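PDB 4Z6M: homoprotocatechuate 2,3-dioxygenase from Brevibacterium fuscum, which catalyses the iron(II)-dependent extradiol cleavage of the homoprotocatechuate ring, inserting both atoms of molecular oxygen into the product. Local coordinates for residues 57-62 with 135-140; 97-102 with 119-124; 240-245 with 301-306; 22-27 with 73-78. The protein carries 1 engineered substitution. All blocks are in the same frame, centred on the assembly; numbering follows the deposited sequence. Where two conformers were deposited one is given.

Contact 1: residues 57-62 with 135-140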
loop_
_atom_site.group_PDB
_atom_site.type_symbol
_atom_site.label_atom_id
_atom_site.label_comp_id
_atom_site.label_asym_id
_atom_site.label_seq_id
_atom_site.Cartn_x
_atom_site.Cartn_y
_atom_site.Cartn_z
ATOM N N GLU A 57 7.532 16.791 5.260
ATOM C CA GLU A 57 8.982 16.590 5.354
ATOM C C GLU A 57 9.813 17.865 5.195
ATOM O O GLU A 57 11.038 17.809 5.155
ATOM C CB GLU A 57 9.441 15.525 4.344
ATOM C CG GLU A 57 8.840 14.173 4.609
ATOM C CD GLU A 57 9.384 13.071 3.706
ATOM O OE1 GLU A 57 9.977 13.413 2.657
ATOM O OE2 GLU A 57 9.167 11.887 4.083
ATOM N N GLU A 58 9.150 19.012 5.093
ATOM C CA GLU A 58 9.870 20.259 4.827
ATOM C C GLU A 58 10.536 20.828 6.072
ATOM O O GLU A 58 9.992 20.739 7.165
ATOM C CB GLU A 58 8.906 21.291 4.254
ATOM C CG GLU A 58 9.603 22.549 3.751
ATOM C CD GLU A 58 10.688 22.215 2.747
ATOM O OE1 GLU A 58 10.323 22.002 1.549
ATOM O OE2 GLU A 58 11.887 22.152 3.124
ATOM N N PHE A 59 11.711 21.429 5.901
ATOM C CA PHE A 59 12.388 22.143 6.994
ATOM C C PHE A 59 12.472 23.658 6.750
ATOM O O PHE A 59 12.688 24.413 7.692
ATOM C CB PHE A 59 13.796 21.589 7.293
ATOM C CG PHE A 59 14.815 21.960 6.267
ATOM C CD1 PHE A 59 14.943 21.226 5.095
ATOM C CD2 PHE A 59 15.625 23.062 6.435
ATOM C CE1 PHE A 59 15.845 21.611 4.127
ATOM C CE2 PHE A 59 16.558 23.423 5.466
ATOM C CZ PHE A 59 16.646 22.699 4.312
ATOM N N ILE A 60 12.333 24.109 5.499
ATOM C CA ILE A 60 12.270 25.561 5.250
ATOM C C ILE A 60 10.899 26.046 5.687
ATOM O O ILE A 60 9.999 25.256 5.991
ATOM C CB ILE A 60 12.577 25.957 3.780
ATOM C CG1 ILE A 60 11.451 25.576 2.804
ATOM C CG2 ILE A 60 13.930 25.400 3.345
ATOM C CD1 ILE A 60 11.588 26.268 1.455
ATOM N N HIS A 61 10.732 27.365 5.772
ATOM C CA HIS A 61 9.602 27.891 6.513
ATOM C C HIS A 61 8.249 27.484 5.933
ATOM O O HIS A 61 7.305 27.233 6.664
ATOM C CB HIS A 61 9.703 29.406 6.572
ATOM C CG HIS A 61 8.644 30.056 7.393
ATOM N ND1 HIS A 61 7.511 30.601 6.840
ATOM C CD2 HIS A 61 8.572 30.310 8.719
ATOM C CE1 HIS A 61 6.779 31.163 7.785
ATOM N NE2 HIS A 61 7.396 30.986 8.937
ATOM N N HIS A 62 8.149 27.408 4.603
ATOM C CA HIS A 62 6.880 27.087 3.980
ATOM C C HIS A 62 7.089 26.596 2.546
ATOM O O HIS A 62 8.125 26.843 1.933
ATOM C CB HIS A 62 5.964 28.295 3.968
ATOM C CG HIS A 62 6.581 29.485 3.312
ATOM N ND1 HIS A 62 7.157 30.510 4.026
ATOM C CD2 HIS A 62 6.737 29.802 2.007
ATOM C CE1 HIS A 62 7.640 31.404 3.191
ATOM N NE2 HIS A 62 7.408 30.994 1.957
ATOM N N VAL A 135 12.274 25.528 10.319
ATOM C CA VAL A 135 11.212 25.171 11.244
ATOM C C VAL A 135 11.330 23.695 11.607
ATOM O O VAL A 135 12.165 22.983 11.059
ATOM C CB VAL A 135 9.837 25.484 10.640
ATOM C CG1 VAL A 135 9.703 26.980 10.381
ATOM C CG2 VAL A 135 9.588 24.701 9.364
ATOM N N GLU A 136 10.491 23.224 12.522
ATOM C CA GLU A 136 10.508 21.809 12.884
ATOM C C GLU A 136 10.175 20.949 11.668
ATOM O O GLU A 136 9.087 21.036 11.107
ATOM C CB GLU A 136 9.495 21.513 13.980
ATOM C CG GLU A 136 9.535 20.071 14.489
ATOM C CD GLU A 136 8.388 19.723 15.438
ATOM O OE1 GLU A 136 7.622 20.639 15.864
ATOM O OE2 GLU A 136 8.242 18.511 15.758
ATOM N N ARG A 137 11.121 20.105 11.288
ATOM C CA ARG A 137 10.900 19.143 10.226
ATOM C C ARG A 137 9.962 18.075 10.765
ATOM O O ARG A 137 10.287 17.436 11.759
ATOM C CB ARG A 137 12.246 18.552 9.785
ATOM C CG ARG A 137 12.199 17.934 8.400
ATOM C CD ARG A 137 13.541 17.464 7.846
ATOM N NE ARG A 137 13.350 17.333 6.406
ATOM C CZ ARG A 137 14.295 17.328 5.478
ATOM N NH1 ARG A 137 15.570 17.350 5.808
ATOM N NH2 ARG A 137 13.928 17.282 4.196
ATOM N N LEU A 138 8.782 17.914 10.160
ATOM C CA LEU A 138 7.744 17.035 10.720
ATOM C C LEU A 138 7.799 15.602 10.173
ATOM O O LEU A 138 6.837 14.844 10.339
ATOM C CB LEU A 138 6.351 17.622 10.499
ATOM C CG LEU A 138 6.120 19.030 11.063
ATOM C CD1 LEU A 138 4.783 19.576 10.578
ATOM C CD2 LEU A 138 6.192 19.071 12.579
ATOM N N HIS A 139 8.920 15.208 9.581
ATOM C CA HIS A 139 8.979 13.978 8.790
ATOM C C HIS A 139 8.753 12.689 9.601
ATOM O O HIS A 139 8.445 11.646 9.012
ATOM C CB HIS A 139 10.299 13.873 8.020
ATOM C CG HIS A 139 11.499 13.653 8.871
ATOM N ND1 HIS A 139 11.913 14.526 9.858
ATOM C CD2 HIS A 139 12.410 12.652 8.848
ATOM C CE1 HIS A 139 12.995 14.032 10.440
ATOM N NE2 HIS A 139 13.332 12.915 9.822
ATOM N N MET A 140 8.928 12.763 10.931
ATOM C CA MET A 140 8.650 11.601 11.807
ATOM C C MET A 140 7.533 11.872 12.772
ATOM O O MET A 140 7.346 11.115 13.741
ATOM C CB MET A 140 9.908 11.156 12.538
ATOM C CG MET A 140 11.050 10.865 11.582
ATOM S SD MET A 140 12.454 10.006 12.281
ATOM C CE MET A 140 11.719 8.434 12.634
HETATM O O HOH W 1 7.880 11.018 6.349
HETATM O O HOH W 2 7.625 19.902 8.169
#

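Contact 2: residues 97-102 with 119-124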
loop_
_atom_site.group_PDB
_atom_site.type_symbol
_atom_site.label_atom_id
_atom_site.label_comp_id
_atom_site.label_asym_id
_atom_site.label_seq_id
_atom_site.Cartn_x
_atom_site.Cartn_y
_atom_site.Cartn_z
ATOM N N LEU A 97 19.002 39.930 -19.272
ATOM C CA LEU A 97 17.835 39.612 -20.110
ATOM C C LEU A 97 16.846 40.758 -20.326
ATOM O O LEU A 97 15.896 40.616 -21.094
ATOM C CB LEU A 97 17.062 38.429 -19.517
ATOM C CG LEU A 97 17.765 37.069 -19.534
ATOM C CD1 LEU A 97 16.986 36.050 -18.713
ATOM C CD2 LEU A 97 17.977 36.594 -20.967
ATOM N N GLY A 98 17.041 41.875 -19.636
ATOM C CA GLY A 98 16.167 43.036 -19.776
ATOM C C GLY A 98 14.855 42.904 -19.041
ATOM O O GLY A 98 13.857 43.548 -19.421
ATOM N N CYS A 99 14.846 42.080 -17.989
ATOM C CA CYS A 99 13.629 41.830 -17.250
ATOM C C CYS A 99 13.571 42.752 -16.057
ATOM O O CYS A 99 14.604 43.123 -15.466
ATOM C CB CYS A 99 13.586 40.392 -16.762
ATOM S SG CYS A 99 13.419 39.175 -18.078
ATOM N N ARG A 100 12.358 43.108 -15.689
ATOM C CA ARG A 100 12.151 43.794 -14.434
ATOM C C ARG A 100 12.507 42.913 -13.238
ATOM O O ARG A 100 12.112 41.760 -13.208
ATOM C CB ARG A 100 10.723 44.230 -14.318
ATOM C CG ARG A 100 10.490 45.013 -13.055
ATOM C CD ARG A 100 9.045 45.400 -13.016
ATOM N NE ARG A 100 8.715 46.199 -11.847
ATOM C CZ ARG A 100 7.470 46.515 -11.528
ATOM N NH1 ARG A 100 6.459 46.085 -12.287
ATOM N NH2 ARG A 100 7.237 47.259 -10.456
ATOM N N THR A 101 13.237 43.507 -12.286
ATOM C CA THR A 101 13.662 42.833 -11.088
ATOM C C THR A 101 13.325 43.694 -9.883
ATOM O O THR A 101 13.272 44.922 -9.963
ATOM C CB THR A 101 15.167 42.519 -11.113
ATOM O OG1 THR A 101 15.935 43.725 -11.114
ATOM C CG2 THR A 101 15.529 41.716 -12.355
ATOM N N GLU A 102 13.120 43.025 -8.751
ATOM C CA GLU A 102 12.948 43.701 -7.482
ATOM C C GLU A 102 13.626 42.865 -6.399
ATOM O O GLU A 102 13.341 41.675 -6.273
ATOM C CB GLU A 102 11.463 43.881 -7.145
ATOM C CG GLU A 102 11.282 44.622 -5.830
ATOM C CD GLU A 102 9.846 44.968 -5.482
ATOM O OE1 GLU A 102 8.937 44.690 -6.310
ATOM O OE2 GLU A 102 9.647 45.515 -4.361
ATOM N N GLU A 119 9.961 39.636 -13.228
ATOM C CA GLU A 119 9.022 39.323 -14.300
ATOM C C GLU A 119 9.809 38.692 -15.432
ATOM O O GLU A 119 10.540 39.379 -16.153
ATOM C CB GLU A 119 8.313 40.592 -14.793
ATOM C CG GLU A 119 7.382 41.186 -13.768
ATOM C CD GLU A 119 6.831 42.562 -14.143
ATOM O OE1 GLU A 119 6.936 42.966 -15.331
ATOM O OE2 GLU A 119 6.295 43.238 -13.224
ATOM N N ASP A 120 9.709 37.371 -15.556
ATOM C CA ASP A 120 10.656 36.649 -16.401
ATOM C C ASP A 120 10.247 36.792 -17.873
ATOM O O ASP A 120 9.195 37.394 -18.178
ATOM C CB ASP A 120 10.851 35.206 -15.922
ATOM C CG ASP A 120 9.917 34.193 -16.561
ATOM O OD1 ASP A 120 8.848 34.509 -17.137
ATOM O OD2 ASP A 120 10.285 32.999 -16.437
ATOM N N PRO A 121 11.086 36.300 -18.796
ATOM C CA PRO A 121 10.792 36.504 -20.232
ATOM C C PRO A 121 9.472 35.908 -20.745
ATOM O O PRO A 121 8.992 36.288 -21.831
ATOM C CB PRO A 121 11.973 35.832 -20.919
ATOM C CG PRO A 121 13.075 35.881 -19.929
ATOM C CD PRO A 121 12.421 35.712 -18.600
ATOM N N LEU A 122 8.908 34.968 -19.998
ATOM C CA LEU A 122 7.606 34.390 -20.316
ATOM C C LEU A 122 6.463 35.031 -19.559
ATOM O O LEU A 122 5.319 34.574 -19.644
ATOM C CB LEU A 122 7.605 32.871 -20.060
ATOM C CG LEU A 122 8.715 32.068 -20.748
ATOM C CD1 LEU A 122 8.606 30.587 -20.386
ATOM C CD2 LEU A 122 8.699 32.280 -22.260
ATOM N N GLY A 123 6.768 36.062 -18.776
ATOM C CA GLY A 123 5.736 36.798 -18.041
ATOM C C GLY A 123 5.437 36.281 -16.647
ATOM O O GLY A 123 4.457 36.706 -16.034
ATOM N N PHE A 124 6.264 35.359 -16.145
ATOM C CA PHE A 124 5.988 34.719 -14.868
ATOM C C PHE A 124 6.753 35.398 -13.744
ATOM O O PHE A 124 7.898 35.804 -13.915
ATOM C CB PHE A 124 6.330 33.228 -14.902
ATOM C CG PHE A 124 5.354 32.421 -15.670
ATOM C CD1 PHE A 124 5.505 32.275 -17.035
ATOM C CD2 PHE A 124 4.274 31.819 -15.052
ATOM C CE1 PHE A 124 4.593 31.539 -17.765
ATOM C CE2 PHE A 124 3.356 31.092 -15.779
ATOM C CZ PHE A 124 3.531 30.939 -17.139
HETATM O O HOH W 3 10.277 41.912 -17.401
#

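Contact 3: residues 240-245 with 301-306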
loop_
_atom_site.group_PDB
_atom_site.type_symbol
_atom_site.label_atom_id
_atom_site.label_comp_id
_atom_site.label_asym_id
_atom_site.label_seq_id
_atom_site.Cartn_x
_atom_site.Cartn_y
_atom_site.Cartn_z
ATOM N N ARG A 240 -14.838 18.760 -7.148
ATOM C CA ARG A 240 -13.560 19.453 -7.136
ATOM C C ARG A 240 -12.391 18.507 -7.424
ATOM O O ARG A 240 -11.257 18.923 -7.444
ATOM C CB ARG A 240 -13.360 20.144 -5.776
ATOM C CG ARG A 240 -14.524 21.016 -5.307
ATOM C CD ARG A 240 -14.941 22.041 -6.352
ATOM N NE ARG A 240 -13.938 23.072 -6.506
ATOM C CZ ARG A 240 -13.960 24.001 -7.457
ATOM N NH1 ARG A 240 -14.861 23.938 -8.429
ATOM N NH2 ARG A 240 -13.034 24.943 -7.485
ATOM N N ILE A 241 -12.692 17.246 -7.697
ATOM C CA ILE A 241 -11.719 16.335 -8.312
ATOM C C ILE A 241 -11.818 16.541 -9.813
ATOM O O ILE A 241 -12.841 16.233 -10.420
ATOM C CB ILE A 241 -12.020 14.871 -7.977
ATOM C CG1 ILE A 241 -11.972 14.617 -6.469
ATOM C CG2 ILE A 241 -11.070 13.939 -8.724
ATOM C CD1 ILE A 241 -12.461 13.256 -6.058
ATOM N N GLU A 242 -10.778 17.120 -10.400
ATOM C CA GLU A 242 -10.853 17.495 -11.812
ATOM C C GLU A 242 -10.553 16.296 -12.709
ATOM O O GLU A 242 -11.229 16.099 -13.717
ATOM C CB GLU A 242 -9.862 18.630 -12.115
ATOM C CG GLU A 242 -10.032 19.194 -13.517
ATOM C CD GLU A 242 -8.863 20.008 -14.013
ATOM O OE1 GLU A 242 -7.740 19.777 -13.570
ATOM O OE2 GLU A 242 -9.104 20.901 -14.864
ATOM N N ARG A 243 -9.506 15.543 -12.377
ATOM C CA ARG A 243 -8.976 14.530 -13.287
ATOM C C ARG A 243 -8.159 13.548 -12.480
ATOM O O ARG A 243 -7.294 13.947 -11.695
ATOM C CB ARG A 243 -8.083 15.187 -14.333
ATOM C CG ARG A 243 -7.349 14.224 -15.248
ATOM C CD ARG A 243 -6.444 14.911 -16.255
ATOM N NE ARG A 243 -5.547 13.892 -16.773
ATOM C CZ ARG A 243 -4.270 14.065 -17.098
ATOM N NH1 ARG A 243 -3.752 15.278 -17.187
ATOM N NH2 ARG A 243 -3.544 13.008 -17.392
ATOM N N GLY A 244 -8.395 12.270 -12.720
ATOM C CA GLY A 244 -7.631 11.211 -12.072
ATOM C C GLY A 244 -8.494 10.442 -11.081
ATOM O O GLY A 244 -9.729 10.540 -11.092
ATOM N N PRO A 245 -7.858 9.639 -10.233
ATOM C CA PRO A 245 -6.424 9.401 -10.183
ATOM C C PRO A 245 -5.944 8.560 -11.377
ATOM O O PRO A 245 -6.735 7.892 -12.026
ATOM C CB PRO A 245 -6.246 8.647 -8.875
ATOM C CG PRO A 245 -7.512 7.892 -8.730
ATOM C CD PRO A 245 -8.583 8.775 -9.310
ATOM N N VAL A 301 -9.495 15.243 -19.238
ATOM C CA VAL A 301 -10.651 16.096 -19.133
ATOM C C VAL A 301 -10.377 17.445 -19.825
ATOM O O VAL A 301 -9.284 17.992 -19.737
ATOM C CB VAL A 301 -11.057 16.292 -17.646
ATOM C CG1 VAL A 301 -11.220 14.955 -16.932
ATOM C CG2 VAL A 301 -10.077 17.176 -16.932
ATOM N N PRO A 302 -11.354 17.978 -20.552
ATOM C CA PRO A 302 -11.083 19.166 -21.388
ATOM C C PRO A 302 -10.637 20.394 -20.588
ATOM O O PRO A 302 -9.799 21.169 -21.055
ATOM C CB PRO A 302 -12.406 19.401 -22.126
ATOM C CG PRO A 302 -13.397 18.482 -21.511
ATOM C CD PRO A 302 -12.675 17.392 -20.806
ATOM N N SER A 303 -11.173 20.556 -19.373
ATOM C CA SER A 303 -10.744 21.670 -18.527
ATOM C C SER A 303 -9.252 21.661 -18.230
ATOM O O SER A 303 -8.676 22.716 -17.953
ATOM C CB SER A 303 -11.527 21.715 -17.217
ATOM O OG SER A 303 -11.304 20.560 -16.429
ATOM N N TRP A 304 -8.640 20.479 -18.235
ATOM C CA TRP A 304 -7.207 20.374 -18.021
ATOM C C TRP A 304 -6.437 21.154 -19.079
ATOM O O TRP A 304 -5.396 21.740 -18.795
ATOM C CB TRP A 304 -6.779 18.882 -17.977
ATOM C CG TRP A 304 -5.505 18.652 -17.227
ATOM C CD1 TRP A 304 -5.379 18.425 -15.893
ATOM C CD2 TRP A 304 -4.171 18.703 -17.745
ATOM N NE1 TRP A 304 -4.062 18.303 -15.548
ATOM C CE2 TRP A 304 -3.294 18.471 -16.660
ATOM C CE3 TRP A 304 -3.626 18.929 -19.016
ATOM C CZ2 TRP A 304 -1.920 18.476 -16.807
ATOM C CZ3 TRP A 304 -2.270 18.944 -19.159
ATOM C CH2 TRP A 304 -1.426 18.712 -18.068
ATOM N N TYR A 305 -6.953 21.160 -20.304
ATOM C CA TYR A 305 -6.305 21.889 -21.370
ATOM C C TYR A 305 -6.684 23.355 -21.459
ATOM O O TYR A 305 -5.951 24.112 -22.081
ATOM C CB TYR A 305 -6.625 21.244 -22.716
ATOM C CG TYR A 305 -6.005 19.879 -22.901
ATOM C CD1 TYR A 305 -4.634 19.697 -22.821
ATOM C CD2 TYR A 305 -6.800 18.762 -23.168
ATOM C CE1 TYR A 305 -4.062 18.449 -22.992
ATOM C CE2 TYR A 305 -6.238 17.502 -23.361
ATOM C CZ TYR A 305 -4.851 17.355 -23.271
ATOM O OH TYR A 305 -4.261 16.117 -23.472
ATOM N N THR A 306 -7.845 23.750 -20.942
ATOM C CA THR A 306 -8.357 25.097 -21.155
ATOM C C THR A 306 -8.221 26.026 -19.951
ATOM O O THR A 306 -8.127 27.250 -20.130
ATOM C CB THR A 306 -9.825 25.066 -21.618
ATOM O OG1 THR A 306 -10.679 24.565 -20.586
ATOM C CG2 THR A 306 -9.985 24.217 -22.861
#

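Contact 4: residues 22-27 with 73-78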
loop_
_atom_site.group_PDB
_atom_site.type_symbol
_atom_site.label_atom_id
_atom_site.label_comp_id
_atom_site.label_asym_id
_atom_site.label_seq_id
_atom_site.Cartn_x
_atom_site.Cartn_y
_atom_site.Cartn_z
ATOM N N GLU A 22 3.436 31.448 -3.847
ATOM C CA GLU A 22 2.513 32.386 -3.202
ATOM C C GLU A 22 1.305 32.548 -4.123
ATOM O O GLU A 22 1.451 33.011 -5.268
ATOM C CB GLU A 22 3.195 33.744 -2.955
ATOM C CG GLU A 22 2.276 34.694 -2.205
ATOM C CD GLU A 22 2.864 36.059 -1.906
ATOM O OE1 GLU A 22 3.980 36.387 -2.385
ATOM O OE2 GLU A 22 2.202 36.799 -1.126
ATOM N N LEU A 23 0.148 32.097 -3.645
ATOM C CA LEU A 23 -1.124 32.207 -4.331
ATOM C C LEU A 23 -1.974 33.273 -3.676
ATOM O O LEU A 23 -2.153 33.259 -2.461
ATOM C CB LEU A 23 -1.876 30.873 -4.304
ATOM C CG LEU A 23 -1.188 29.673 -4.963
ATOM C CD1 LEU A 23 -2.056 28.438 -4.769
ATOM C CD2 LEU A 23 -0.918 29.895 -6.439
ATOM N N VAL A 24 -2.562 34.145 -4.497
ATOM C CA VAL A 24 -3.597 35.047 -4.020
ATOM C C VAL A 24 -4.914 34.309 -4.058
ATOM O O VAL A 24 -5.257 33.646 -5.048
ATOM C CB VAL A 24 -3.656 36.356 -4.834
ATOM C CG1 VAL A 24 -4.768 37.248 -4.314
ATOM C CG2 VAL A 24 -2.313 37.077 -4.753
ATOM N N VAL A 25 -5.629 34.396 -2.945
ATOM C CA VAL A 25 -6.939 33.761 -2.751
ATOM C C VAL A 25 -7.954 34.815 -2.325
ATOM O O VAL A 25 -7.578 35.829 -1.757
ATOM C CB VAL A 25 -6.870 32.621 -1.711
ATOM C CG1 VAL A 25 -5.862 31.577 -2.167
ATOM C CG2 VAL A 25 -6.533 33.150 -0.314
ATOM N N THR A 26 -9.235 34.582 -2.607
ATOM C CA THR A 26 -10.254 35.613 -2.390
ATOM C C THR A 26 -10.927 35.533 -1.024
ATOM O O THR A 26 -11.399 36.552 -0.509
ATOM C CB THR A 26 -11.349 35.598 -3.481
ATOM O OG1 THR A 26 -11.966 34.308 -3.567
ATOM C CG2 THR A 26 -10.750 36.040 -4.830
ATOM N N ASP A 27 -10.988 34.321 -0.467
ATOM C CA ASP A 27 -11.621 34.105 0.843
ATOM C C ASP A 27 -10.665 33.222 1.633
ATOM O O ASP A 27 -10.552 32.008 1.383
ATOM C CB ASP A 27 -12.979 33.431 0.661
ATOM C CG ASP A 27 -13.736 33.226 1.955
ATOM O OD1 ASP A 27 -13.136 32.882 2.996
ATOM O OD2 ASP A 27 -14.978 33.400 1.925
ATOM N N ALA A 73 -4.835 34.517 -8.199
ATOM C CA ALA A 73 -3.715 34.540 -9.143
ATOM C C ALA A 73 -2.461 33.987 -8.493
ATOM O O ALA A 73 -2.363 33.982 -7.256
ATOM C CB ALA A 73 -3.453 35.952 -9.637
ATOM N N LEU A 74 -1.500 33.545 -9.303
ATOM C CA LEU A 74 -0.144 33.302 -8.814
ATOM C C LEU A 74 0.565 34.642 -8.578
ATOM O O LEU A 74 0.654 35.453 -9.496
ATOM C CB LEU A 74 0.636 32.490 -9.842
ATOM C CG LEU A 74 2.135 32.310 -9.512
ATOM C CD1 LEU A 74 2.341 31.350 -8.342
ATOM C CD2 LEU A 74 2.926 31.863 -10.717
ATOM N N LYS A 75 1.043 34.872 -7.352
ATOM C CA LYS A 75 1.863 36.050 -7.051
ATOM C C LYS A 75 3.352 35.797 -7.242
ATOM O O LYS A 75 4.074 36.674 -7.725
ATOM C CB LYS A 75 1.564 36.566 -5.628
ATOM C CG LYS A 75 2.245 37.866 -5.274
ATOM C CD LYS A 75 1.594 38.559 -4.099
ATOM C CE LYS A 75 2.383 39.824 -3.771
ATOM N NZ LYS A 75 1.557 40.814 -3.044
ATOM N N ALA A 76 3.815 34.581 -6.903
ATOM C CA ALA A 76 5.226 34.243 -7.100
ATOM C C ALA A 76 5.412 32.749 -7.052
ATOM O O ALA A 76 4.796 32.061 -6.229
ATOM C CB ALA A 76 6.095 34.870 -6.035
ATOM N N MET A 77 6.266 32.263 -7.947
ATOM C CA MET A 77 6.772 30.898 -7.874
ATOM C C MET A 77 8.243 30.970 -7.552
ATOM O O MET A 77 9.006 31.628 -8.253
ATOM C CB MET A 77 6.470 30.127 -9.176
ATOM C CG MET A 77 6.766 30.840 -10.449
ATOM S SD MET A 77 5.959 30.141 -11.920
ATOM C CE MET A 77 6.086 28.509 -11.650
ATOM N N ALA A 78 8.625 30.365 -6.418
ATOM C CA ALA A 78 9.929 30.587 -5.820
ATOM C C ALA A 78 10.787 29.354 -5.924
ATOM O O ALA A 78 10.333 28.230 -5.626
ATOM C CB ALA A 78 9.795 30.992 -4.354
HETATM O O HOH W 4 2.457 39.305 -0.630
#

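Contact 1: residues 57-62 with 135-140
F59 and R137 meet in a largely buried loop-to-loop contact, where the loop joining strands 50-54 and 64-68 runs nearly antiparallel to the start of the long connection from strand 125-129 to strand 152-160. A backbone bond from V135 N to F59 O (2.9 Å, 164° at the hydrogen) fixes one end. At the other, R137 turns an edge of its guanidinium to the carbonyl of E57: NE donates at 2.7 Å, and NH2 adds a weak bond to the same E57 O. The long arm of R137, extended from CG to NE, spans this gap, and F59 CD1 lies over one guanidinium face, 4.0 Å from CZ. V135, small and branched, puts CG2 3.4 Å from I60 O and CG1 against the H61 ring.

A water between the loops lies 2.7 Å from E58 O and accepts from L138 N (3.0 Å). E57 packs its CG on H139 CB; its carboxylate goes to H220 and R152, and a second water joins E57 OE2 to H139 O. R137 also bonds Y274 and N280 of a second subunit, whose P281 packs on F59. Such an arginine, holding its own chain's carbonyl and reaching a neighbour, marks a subunit interface of the tetramer.

Contact 2: residues 97-102 with 119-124
E119, the last residue of strand 115-119, meets R100 twice. Its backbone N donates to R100 O (3.0 Å), and its carboxylate OE2 stands 3.0 Å from R100 NH1 in a salt bridge whose hydrogen bond is weak, at 125°, with the guanidinium and carboxylate planes 74° apart. Each side chain has a further partner: L314 N for E119 OE2, and D315 for R100. A water accepting from R100 N and donating to E119 O carries the pairing one step on, beside C99, whose CB lies 3.3 Å from that same oxygen.

D120 turns away from the other segment and organises its own. OD1 takes the backbone N of L122, an Asx turn, and that of F124 (2.9 Å), the two arriving from opposite faces of the carboxylate; OD2 bonds Y169.

P121, with phi already suited to a turn, gives the apolar touch. C99 SG, anti to its carbonyl carbon (chi1 -68°), reaches P121 CD at 3.6 Å, and L97 CD1 meets P121 CG from just before G98, which ends helix 84-96 in a Schellman motif.

G123 then takes a positive phi, where glycine is favoured, and its N bonds D120 O (2.8 Å). With D120 N donating to F124 O, residues 120-124 form a type I turn with a G1 bulge, a classic tight connection of a beta hairpin, here joining strands 115-119 and 125-129.

Contact 3: residues 240-245 with 301-306
R243 overlaps the indole of W304, with NH1 3.3 Å from CE2 and above the ring. The guanidinium stands almost upright on the indole, their planes 83° apart, so it presents an edge to the pi face. CZ lies 4.5 Å from the centroid of the five-membered ring, close to its normal, a cation-pi contact; NH1 and W304 NE1 are both donors and do not bond. A chain extended from CG to NE, with CG opposite the backbone N (chi1 174°), carries R243 across the indole, and CD rests 3.7 Å from W304 CD1.

E242 points the same way as its neighbour because the two form a classic beta bulge, both facing Y257, just where the strand turns a corner. Its carboxylate receives S303 OG at OE2 (2.7 Å), on the anti side, while OE1 pairs with R265. The short side chain of S303 brings its hydroxyl to OE2, and the start of helix 302-306 probably favours a negative charge nearby. E242 OE1 also passes 3.6 Å from W304 CD1.

V301, just before the helix, packs on the bulge backbone: CG1 touches E242 O (3.4 Å) and CG2 meets R243 CB (3.8 Å), a compact branched side chain fitting against the bulge. W304 puts this contact at the edge of the extradiol dioxygenase active site: its side chain is about 6 Å from the iron(II) ion held by H155, H214 and E267, and Y257 meets the W304 ring edge-to-face. I241 O, on the bulge strand, is bonded by K357 of a third subunit.

Contact 4: residues 22-27 with 73-78
E22 and K75 lie side by side at a classic beta bulge in the middle of a mixed sheet, where strands 15-25 and 73-81 run antiparallel. These are the leading strands of the paired beta-alpha-beta-beta-beta modules characteristic of the glyoxalase-type, vicinal oxygen chelate fold. K75 and A76 both face E22, and E22 O takes the two amides, K75 N at 2.8 Å and A76 N at 3.3 Å. E22 N donates back to A76 O, and further along V24 N bonds A73 O (2.8 Å).

By giving K75 an extra backbone position, the bulge lets the lysine run alongside E22 in the same direction. Both chains are extended, each with CG opposite its backbone N (E22 chi1 -176°, K75 chi1 -174°), so the lysine methylenes flank the carboxylate, CD being 3.5 Å from E22 OE2. The long lysine can lie along E22 and still carry its ammonium on to a water, whereas small A73 and A76 sit on the same face as E22 and V24. V24 CG2 touches K75 CB.

On the other face, L23 and L74 cross with CD2 and CD1 4.0 Å apart; L23 also packs on Y35 of helix 28-38.

The carboxylate of E22 is buried and well served, OE1 by a salt bridge to R117 and OE2 by T67. K75 NZ stays too far for a direct salt bridge; a water spans the gap, accepting from NZ at 3.0 Å and donating to E22 OE2 at 2.6 Å.

From the N terminus, strand 15-25 opens contact 4, and the chain passes through helix 28-38 and three strands before 73-78 closes it. Within that span 57-62 opens contact 1, which closes only at 135-140, so contacts 1 and 4 cross; contact 1 joins the loop after strand 50-54 to the connection between the two large sheets. Contact 2 is nested inside it, closing the excursion through strands 101-104 and 115-119 at one edge of the sheet. Contacts 2 and 4 reach the same sheet and touch, F124 CD2 lying 3.9 Å from M77 SD. Contact 3 follows in series and ties the corner between strands 241-242 and 244-247 to helix 302-306 beside the iron site.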